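Long-range contacts in gluconokinase (Sinorhizobium meliloti, PDB 3T61), which probably phosphorylates D-gluconate with ATP, giving 6-phospho-D-gluconate and ADP in gluconate utilization: residues L96-R105 / T147-T157; V26-V34 / L117-M128. All blocks are in the same frame, centred on the assembly; numbering follows the deposited sequence.

Contact 1 of 2, residues L96-R105 / T147-T157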
# COMPACT_ATOMS: atom_id res chain seq x y z
N LEU A 96 7.97 -1.42 -14.26
CA LEU A 96 8.09 -0.32 -15.20
C LEU A 96 9.39 -0.10 -15.95
O LEU A 96 9.36 0.15 -17.16
CB LEU A 96 7.66 0.98 -14.49
CG LEU A 96 6.23 0.96 -13.92
CD1 LEU A 96 5.87 2.36 -13.50
CD2 LEU A 96 5.23 0.46 -14.96
N LYS A 97 10.53 -0.18 -15.27
CA LYS A 97 11.81 0.05 -15.95
C LYS A 97 12.48 -1.22 -16.44
O LYS A 97 12.19 -2.32 -15.96
CB LYS A 97 12.76 0.81 -15.03
CG LYS A 97 12.26 2.20 -14.65
CD LYS A 97 13.24 2.93 -13.75
CE LYS A 97 12.70 4.29 -13.35
NZ LYS A 97 13.74 5.08 -12.66
N ARG A 98 13.38 -1.05 -17.40
CA ARG A 98 14.15 -2.14 -17.97
C ARG A 98 15.03 -2.76 -16.88
O ARG A 98 15.19 -3.98 -16.80
CB ARG A 98 15.02 -1.62 -19.13
CG ARG A 98 16.10 -2.59 -19.58
CD ARG A 98 15.50 -3.90 -20.03
NE ARG A 98 15.18 -3.89 -21.45
CZ ARG A 98 16.06 -4.15 -22.41
NH1 ARG A 98 17.32 -4.45 -22.09
NH2 ARG A 98 15.69 -4.10 -23.68
N SER A 99 15.59 -1.90 -16.03
CA SER A 99 16.44 -2.33 -14.91
C SER A 99 15.69 -3.38 -14.10
O SER A 99 16.19 -4.47 -13.84
CB SER A 99 16.74 -1.17 -13.96
OG SER A 99 17.05 0.01 -14.65
N TYR A 100 14.47 -3.04 -13.70
CA TYR A 100 13.69 -3.95 -12.89
C TYR A 100 13.47 -5.31 -13.56
O TYR A 100 13.66 -6.35 -12.92
CB TYR A 100 12.33 -3.34 -12.53
CG TYR A 100 12.38 -1.91 -12.01
CD1 TYR A 100 13.57 -1.32 -11.58
CD2 TYR A 100 11.21 -1.16 -11.92
CE1 TYR A 100 13.59 -0.02 -11.06
CE2 TYR A 100 11.21 0.14 -11.40
CZ TYR A 100 12.40 0.69 -10.97
OH TYR A 100 12.39 1.96 -10.45
N ARG A 101 13.07 -5.30 -14.82
CA ARG A 101 12.81 -6.56 -15.53
C ARG A 101 14.07 -7.41 -15.74
O ARG A 101 14.03 -8.62 -15.58
CB ARG A 101 12.12 -6.28 -16.88
CG ARG A 101 10.80 -5.50 -16.74
CD ARG A 101 10.05 -5.38 -18.07
NE ARG A 101 10.69 -4.49 -19.04
CZ ARG A 101 10.55 -3.17 -19.09
NH1 ARG A 101 9.77 -2.55 -18.20
NH2 ARG A 101 11.14 -2.47 -20.04
N ASP A 102 15.18 -6.77 -16.10
CA ASP A 102 16.42 -7.53 -16.29
C ASP A 102 16.84 -8.23 -14.99
O ASP A 102 17.30 -9.36 -15.02
CB ASP A 102 17.56 -6.62 -16.79
CG ASP A 102 17.35 -6.16 -18.22
OD1 ASP A 102 16.65 -6.88 -18.96
OD2 ASP A 102 17.87 -5.09 -18.60
N LYS A 103 16.66 -7.55 -13.85
CA LYS A 103 16.99 -8.14 -12.56
C LYS A 103 16.10 -9.33 -12.28
O LYS A 103 16.57 -10.41 -11.92
CB LYS A 103 16.85 -7.12 -11.43
CG LYS A 103 18.17 -6.67 -10.85
CD LYS A 103 18.98 -7.85 -10.33
CE LYS A 103 20.37 -7.38 -9.91
NZ LYS A 103 21.24 -8.48 -9.42
N LEU A 104 14.79 -9.13 -12.44
CA LEU A 104 13.83 -10.20 -12.21
C LEU A 104 14.15 -11.44 -13.05
O LEU A 104 13.97 -12.58 -12.60
CB LEU A 104 12.41 -9.69 -12.51
CG LEU A 104 11.84 -8.64 -11.55
CD1 LEU A 104 10.39 -8.37 -11.91
CD2 LEU A 104 11.92 -9.14 -10.10
N ARG A 105 14.63 -11.23 -14.28
CA ARG A 105 15.00 -12.33 -15.17
C ARG A 105 16.17 -13.13 -14.60
O ARG A 105 16.23 -14.34 -14.76
CB ARG A 105 15.38 -11.81 -16.56
CG ARG A 105 14.20 -11.55 -17.48
CD ARG A 105 14.62 -10.70 -18.68
NE ARG A 105 13.44 -10.18 -19.37
CZ ARG A 105 13.30 -8.93 -19.78
NH1 ARG A 105 14.27 -8.04 -19.57
NH2 ARG A 105 12.19 -8.56 -20.38
N THR A 147 7.13 7.02 -16.32
CA THR A 147 8.12 6.10 -15.78
C THR A 147 8.20 4.80 -16.59
O THR A 147 9.26 4.19 -16.67
CB THR A 147 7.81 5.78 -14.30
OG1 THR A 147 7.80 7.00 -13.55
CG2 THR A 147 8.86 4.84 -13.71
N LEU A 148 7.08 4.41 -17.18
CA LEU A 148 7.04 3.18 -17.98
C LEU A 148 7.99 3.18 -19.17
O LEU A 148 7.99 4.09 -20.00
CB LEU A 148 5.62 2.92 -18.50
CG LEU A 148 5.49 1.75 -19.50
CD1 LEU A 148 5.77 0.43 -18.81
CD2 LEU A 148 4.11 1.73 -20.12
N GLU A 149 8.82 2.15 -19.23
CA GLU A 149 9.75 1.97 -20.32
C GLU A 149 9.19 0.76 -21.05
O GLU A 149 9.22 -0.36 -20.53
CB GLU A 149 11.15 1.68 -19.79
CG GLU A 149 11.87 2.92 -19.28
CD GLU A 149 13.05 2.59 -18.39
OE1 GLU A 149 13.75 1.59 -18.64
OE2 GLU A 149 13.28 3.35 -17.43
N ASP A 150 8.65 0.99 -22.25
CA ASP A 150 8.04 -0.06 -23.05
C ASP A 150 8.88 -1.32 -23.16
O ASP A 150 10.01 -1.28 -23.65
CB ASP A 150 7.70 0.46 -24.45
CG ASP A 150 6.70 -0.43 -25.16
OD1 ASP A 150 6.99 -1.63 -25.35
OD2 ASP A 150 5.61 0.07 -25.52
N PRO A 151 8.34 -2.46 -22.71
CA PRO A 151 9.04 -3.75 -22.75
C PRO A 151 9.02 -4.48 -24.09
O PRO A 151 9.79 -5.41 -24.29
CB PRO A 151 8.33 -4.55 -21.67
CG PRO A 151 6.90 -4.10 -21.86
CD PRO A 151 7.05 -2.59 -22.01
N ARG A 152 8.13 -4.07 -24.99
CA ARG A 152 8.03 -4.74 -26.28
C ARG A 152 9.38 -4.86 -26.97
O ARG A 152 10.16 -3.91 -27.04
CB ARG A 152 7.00 -4.02 -27.16
CG ARG A 152 5.59 -4.40 -26.74
CD ARG A 152 4.51 -3.61 -27.43
NE ARG A 152 4.50 -2.21 -27.03
CZ ARG A 152 3.48 -1.39 -27.26
NH1 ARG A 152 2.40 -1.83 -27.89
NH2 ARG A 152 3.55 -0.12 -26.88
N GLY A 153 9.66 -6.06 -27.46
CA GLY A 153 10.93 -6.29 -28.11
C GLY A 153 11.78 -7.16 -27.20
O GLY A 153 12.49 -8.05 -27.67
N GLU A 154 11.69 -6.91 -25.89
CA GLU A 154 12.44 -7.68 -24.91
C GLU A 154 12.00 -9.14 -25.01
O GLU A 154 10.91 -9.43 -25.50
CB GLU A 154 12.21 -7.13 -23.50
CG GLU A 154 12.86 -5.76 -23.27
CD GLU A 154 12.44 -5.09 -21.98
OE1 GLU A 154 12.08 -5.81 -21.02
OE2 GLU A 154 12.48 -3.84 -21.92
N VAL A 155 12.86 -10.04 -24.54
CA VAL A 155 12.58 -11.47 -24.60
C VAL A 155 11.35 -11.96 -23.85
O VAL A 155 10.96 -11.39 -22.84
CB VAL A 155 13.81 -12.28 -24.12
CG1 VAL A 155 14.98 -12.02 -25.03
CG2 VAL A 155 14.15 -11.91 -22.67
N ARG A 156 10.76 -13.04 -24.36
CA ARG A 156 9.59 -13.68 -23.77
C ARG A 156 8.58 -12.69 -23.18
O ARG A 156 8.15 -12.83 -22.02
CB ARG A 156 10.05 -14.68 -22.70
CG ARG A 156 10.96 -15.79 -23.23
CD ARG A 156 11.43 -16.72 -22.11
NE ARG A 156 12.19 -15.99 -21.09
CZ ARG A 156 13.44 -15.58 -21.23
NH1 ARG A 156 14.11 -15.82 -22.35
NH2 ARG A 156 14.03 -14.90 -20.26
N THR A 157 8.18 -11.72 -23.99
CA THR A 157 7.22 -10.69 -23.59
C THR A 157 5.99 -10.68 -24.50
O THR A 157 6.11 -10.58 -25.72
CB THR A 157 7.87 -9.29 -23.63
OG1 THR A 157 9.06 -9.30 -22.82
CG2 THR A 157 6.91 -8.23 -23.10
O HOH W 1 15.92 1.17 -16.75
O HOH W 2 11.46 -12.15 -20.03

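Contact 2 of 2, residues V26-V34 / L117-M128. With PO4 (phosphate ion), chain C.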
# COMPACT_ATOMS: atom_id res chain seq x y z
N VAL A 26 1.24 -0.32 -15.86
CA VAL A 26 1.01 0.73 -14.87
C VAL A 26 -0.13 0.42 -13.92
O VAL A 26 -0.94 -0.47 -14.18
CB VAL A 26 0.73 2.12 -15.52
CG1 VAL A 26 1.92 2.55 -16.38
CG2 VAL A 26 -0.56 2.06 -16.35
N SER A 27 -0.20 1.18 -12.83
CA SER A 27 -1.24 1.00 -11.84
C SER A 27 -2.60 1.20 -12.49
O SER A 27 -2.79 2.14 -13.27
CB SER A 27 -1.06 1.99 -10.69
OG SER A 27 -1.50 1.42 -9.47
N GLY A 28 -3.54 0.29 -12.20
CA GLY A 28 -4.87 0.38 -12.77
C GLY A 28 -5.06 -0.30 -14.12
O GLY A 28 -6.15 -0.25 -14.69
N SER A 29 -4.01 -0.93 -14.63
CA SER A 29 -4.09 -1.61 -15.93
C SER A 29 -4.79 -2.96 -15.83
O SER A 29 -5.21 -3.52 -16.84
CB SER A 29 -2.69 -1.79 -16.52
OG SER A 29 -1.86 -2.53 -15.64
N GLY A 30 -4.91 -3.49 -14.62
CA GLY A 30 -5.58 -4.76 -14.40
C GLY A 30 -4.69 -5.98 -14.19
O GLY A 30 -5.12 -7.11 -14.43
N LYS A 31 -3.46 -5.77 -13.73
CA LYS A 31 -2.53 -6.88 -13.50
C LYS A 31 -3.09 -7.97 -12.59
O LYS A 31 -2.96 -9.16 -12.89
CB LYS A 31 -1.20 -6.39 -12.94
CG LYS A 31 -0.41 -5.48 -13.87
CD LYS A 31 0.91 -4.99 -13.24
CE LYS A 31 0.69 -4.18 -11.97
NZ LYS A 31 0.05 -2.87 -12.26
N SER A 32 -3.70 -7.59 -11.47
CA SER A 32 -4.24 -8.61 -10.57
C SER A 32 -5.39 -9.42 -11.19
O SER A 32 -5.43 -10.64 -11.02
CB SER A 32 -4.69 -7.99 -9.23
OG SER A 32 -5.66 -6.99 -9.44
N SER A 33 -6.33 -8.77 -11.89
CA SER A 33 -7.42 -9.54 -12.50
C SER A 33 -6.89 -10.51 -13.56
O SER A 33 -7.27 -11.68 -13.60
CB SER A 33 -8.44 -8.60 -13.15
OG SER A 33 -9.05 -7.77 -12.18
N VAL A 34 -6.01 -10.01 -14.42
CA VAL A 34 -5.44 -10.82 -15.47
C VAL A 34 -4.52 -11.88 -14.89
O VAL A 34 -4.55 -13.05 -15.30
CB VAL A 34 -4.63 -9.96 -16.46
CG1 VAL A 34 -3.97 -10.84 -17.51
CG2 VAL A 34 -5.53 -8.92 -17.11
N LEU A 117 0.35 -5.40 -19.97
CA LEU A 117 -0.99 -4.84 -20.16
C LEU A 117 -0.78 -3.35 -20.42
O LEU A 117 -0.15 -2.68 -19.63
CB LEU A 117 -1.83 -5.02 -18.90
CG LEU A 117 -2.04 -6.46 -18.43
CD1 LEU A 117 -2.82 -6.44 -17.13
CD2 LEU A 117 -2.75 -7.29 -19.52
N HIS A 118 -1.32 -2.85 -21.53
CA HIS A 118 -1.12 -1.45 -21.87
C HIS A 118 -2.31 -0.76 -22.56
O HIS A 118 -3.16 -1.38 -23.21
CB HIS A 118 0.10 -1.34 -22.78
CG HIS A 118 -0.10 -1.98 -24.12
ND1 HIS A 118 -0.44 -1.26 -25.24
CD2 HIS A 118 -0.09 -3.28 -24.50
CE1 HIS A 118 -0.64 -2.09 -26.25
NE2 HIS A 118 -0.43 -3.32 -25.83
N GLY A 119 -2.34 0.56 -22.40
CA GLY A 119 -3.39 1.37 -22.98
C GLY A 119 -2.97 2.81 -22.79
O GLY A 119 -2.02 3.08 -22.05
N SER A 120 -3.65 3.73 -23.46
CA SER A 120 -3.34 5.15 -23.34
C SER A 120 -3.89 5.66 -22.03
O SER A 120 -4.72 5.01 -21.41
CB SER A 120 -3.99 5.94 -24.49
OG SER A 120 -5.40 5.84 -24.39
N GLU A 121 -3.42 6.83 -21.61
CA GLU A 121 -3.89 7.42 -20.37
C GLU A 121 -5.41 7.48 -20.32
O GLU A 121 -6.03 7.15 -19.31
CB GLU A 121 -3.34 8.84 -20.21
CG GLU A 121 -3.76 9.48 -18.89
CD GLU A 121 -3.27 10.90 -18.72
OE1 GLU A 121 -2.04 11.14 -18.81
OE2 GLU A 121 -4.11 11.78 -18.47
N SER A 122 -6.01 7.90 -21.43
CA SER A 122 -7.46 8.03 -21.51
C SER A 122 -8.19 6.72 -21.25
O SER A 122 -9.13 6.66 -20.46
CB SER A 122 -7.88 8.58 -22.88
OG SER A 122 -7.14 9.75 -23.19
N VAL A 123 -7.77 5.66 -21.95
CA VAL A 123 -8.41 4.37 -21.79
C VAL A 123 -8.19 3.83 -20.38
O VAL A 123 -9.12 3.31 -19.76
CB VAL A 123 -7.88 3.35 -22.82
CG1 VAL A 123 -8.42 1.96 -22.51
CG2 VAL A 123 -8.31 3.76 -24.21
N LEU A 124 -6.96 3.95 -19.89
CA LEU A 124 -6.64 3.50 -18.55
C LEU A 124 -7.52 4.21 -17.52
O LEU A 124 -8.15 3.56 -16.68
CB LEU A 124 -5.16 3.75 -18.24
CG LEU A 124 -4.18 2.83 -18.98
CD1 LEU A 124 -2.79 3.42 -18.94
CD2 LEU A 124 -4.22 1.44 -18.36
N ALA A 125 -7.58 5.54 -17.59
CA ALA A 125 -8.39 6.31 -16.64
C ALA A 125 -9.87 5.91 -16.69
O ALA A 125 -10.50 5.71 -15.66
CB ALA A 125 -8.25 7.80 -16.91
N GLU A 126 -10.40 5.79 -17.90
CA GLU A 126 -11.79 5.42 -18.09
C GLU A 126 -12.10 4.05 -17.52
O GLU A 126 -13.12 3.86 -16.86
CB GLU A 126 -12.13 5.47 -19.58
CG GLU A 126 -13.62 5.37 -19.92
CD GLU A 126 -14.22 4.00 -19.63
OE1 GLU A 126 -13.56 2.97 -19.91
OE2 GLU A 126 -15.37 3.95 -19.14
N ARG A 127 -11.22 3.08 -17.77
CA ARG A 127 -11.46 1.72 -17.28
C ARG A 127 -11.55 1.66 -15.76
O ARG A 127 -12.37 0.92 -15.20
CB ARG A 127 -10.36 0.78 -17.78
CG ARG A 127 -10.31 0.62 -19.30
CD ARG A 127 -9.29 -0.44 -19.73
NE ARG A 127 -9.77 -1.82 -19.59
CZ ARG A 127 -9.24 -2.73 -18.76
NH1 ARG A 127 -8.21 -2.42 -17.98
NH2 ARG A 127 -9.75 -3.95 -18.73
N MSE A 128 -10.71 2.44 -15.08
CA MSE A 128 -10.71 2.46 -13.62
C MSE A 128 -12.01 3.04 -13.07
O MSE A 128 -12.58 2.52 -12.11
CB MSE A 128 -9.51 3.24 -13.12
CG MSE A 128 -8.27 2.37 -12.99
SE MSE A 128 -8.43 1.20 -11.42
CE MSE A 128 -8.63 -0.58 -12.23
P PO4 C . -3.71 -3.10 -11.19
O1 PO4 C . -3.98 -4.54 -10.40
O2 PO4 C . -2.56 -3.22 -12.32
O3 PO4 C . -5.06 -2.77 -11.91
O4 PO4 C . -3.22 -1.92 -10.22
O HOH W 3 0.86 -0.17 -18.75

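Contact 1 of 2, residues L96-R105 / T147-T157
Glu154 and three arginines of the helix that starts at Arg98 form the core of a salt-bridge network between that helix and the irregular chain of 147-157. From CB to carboxylate, each part of the Glu154 side chain meets a guanidinium group. Its CB lies 3.4 Å from Arg105 NH2, and its CG packs against NH2 of Arg98. Arg101 then takes the carboxylate side-on, NE to OE1 at 2.8 Å and NH2 to OE2 at 2.7 Å, both on the syn side, with the two flat groups only 20° from coplanar. The guanidinium planes of the other two arginines are nearly perpendicular to the carboxylate plane. Arg105 NH2 reaches the anti lone pair of OE1 at 2.8 Å, whereas Arg98 NE comes to OE2 from above the plane. Four strong bonds thus share two oxygens, which fixes the rotation of the carboxylate and should favour its ionised form. Arg98 reaches this place because its chain bends at chi2 and chi3. The Arg101 guanidinium is itself held between Lys97 O on one face and Pro151 CB on the other, 3.5 Å above the plane. Asp102 adds a second carboxylate, bridging to Arg98 and Arg105. At the start of the helix, Glu149 OE1 accepts from Arg98 N at 2.9 Å in a nearly straight bond (173°), and Glu149 N returns a bond to Leu96 O. Beside these bonds Leu96 CD2 meets Leu148 CD1 at 3.9 Å. Tyr100 and Leu104 touch helix 69-83, while Arg101 and Pro151 rest on strands 21-24 and 113-118, so the contact ties helix 98-106 to the chain running from helix 138-147 into strand 157-161.

Contact 2 of 2, residues V26-V34 / L117-M128
The phosphate-binding loop of this kinase, consistent with a Walker A motif, leans on the end of strand 113-118 and on helix 121-132. Leu117 lies against the turn into helix 31-42: its CD1 is 3.5 Å from both Gly30 C and Lys31 N, and 3.7 Å from Val34 CG2, the Leu117 and Val34 side chains running antiparallel past one another. Leu124 meets the earlier part of the loop with its two methyls divided, CD1 against Val26 CG2 at 3.7 Å and CD2 against CA and CB of Ser29. Over Gly28 comes selenomethionine Met128, whose CE sits 3.5 Å from Gly28 O; its chain, bent at chi2 and chi3 (-74° and 111°), curls SE and CE across the backbone of this glycine. Arg127 NH1 adds a weak bond to Ser29 O. Within the loop, Val26 O takes both N and OG of Ser29, closing a type II turn, and a water joins Val26 N to Leu117 O.

The amides of the same loop turn to a phosphate ion, probably from the crystallisation liquor. Gly28 N, Gly30 N, Lys31 N and Ser32 N all donate to it, and Lys31 NZ meets O2 at 2.6 Å, its chain bent at chi3 and chi4 to wrap round that oxygen. Such a ring of amides and a lysine at the start of a helix is the usual seat of a nucleotide phosphate in P-loop kinases. Ser27 and Met128 also touch the second subunit, through its Ser62 and Glu63. Within the chain, Val34 and Leu117 continue onto Val23 of the neighbouring strand 21-24 and onto helix 166-187, while Val26 packs against helix 138-147.

In the fold
The centres of contacts 1 and 2 lie about 18 Å apart, and their segments alternate along the chain: 26-34, 96-105, 117-128, 147-157. Both border the five-stranded parallel sheet, ordered 46-48, 90-92, 21-24, 113-118, 157-161. Segment 26-34 follows strand 21-24, segment 117-128 spans the end of strand 113-118, and segment 147-157 leads into strand 157-161. The two meet where Leu96 and Leu148 approach Val26, and where Arg152 packs on His118. The phosphate-binding loop therefore adjoins the junction of helix 98-106 with the chain after helix 138-147, an arrangement consistent with the alpha/beta core of a P-loop kinase.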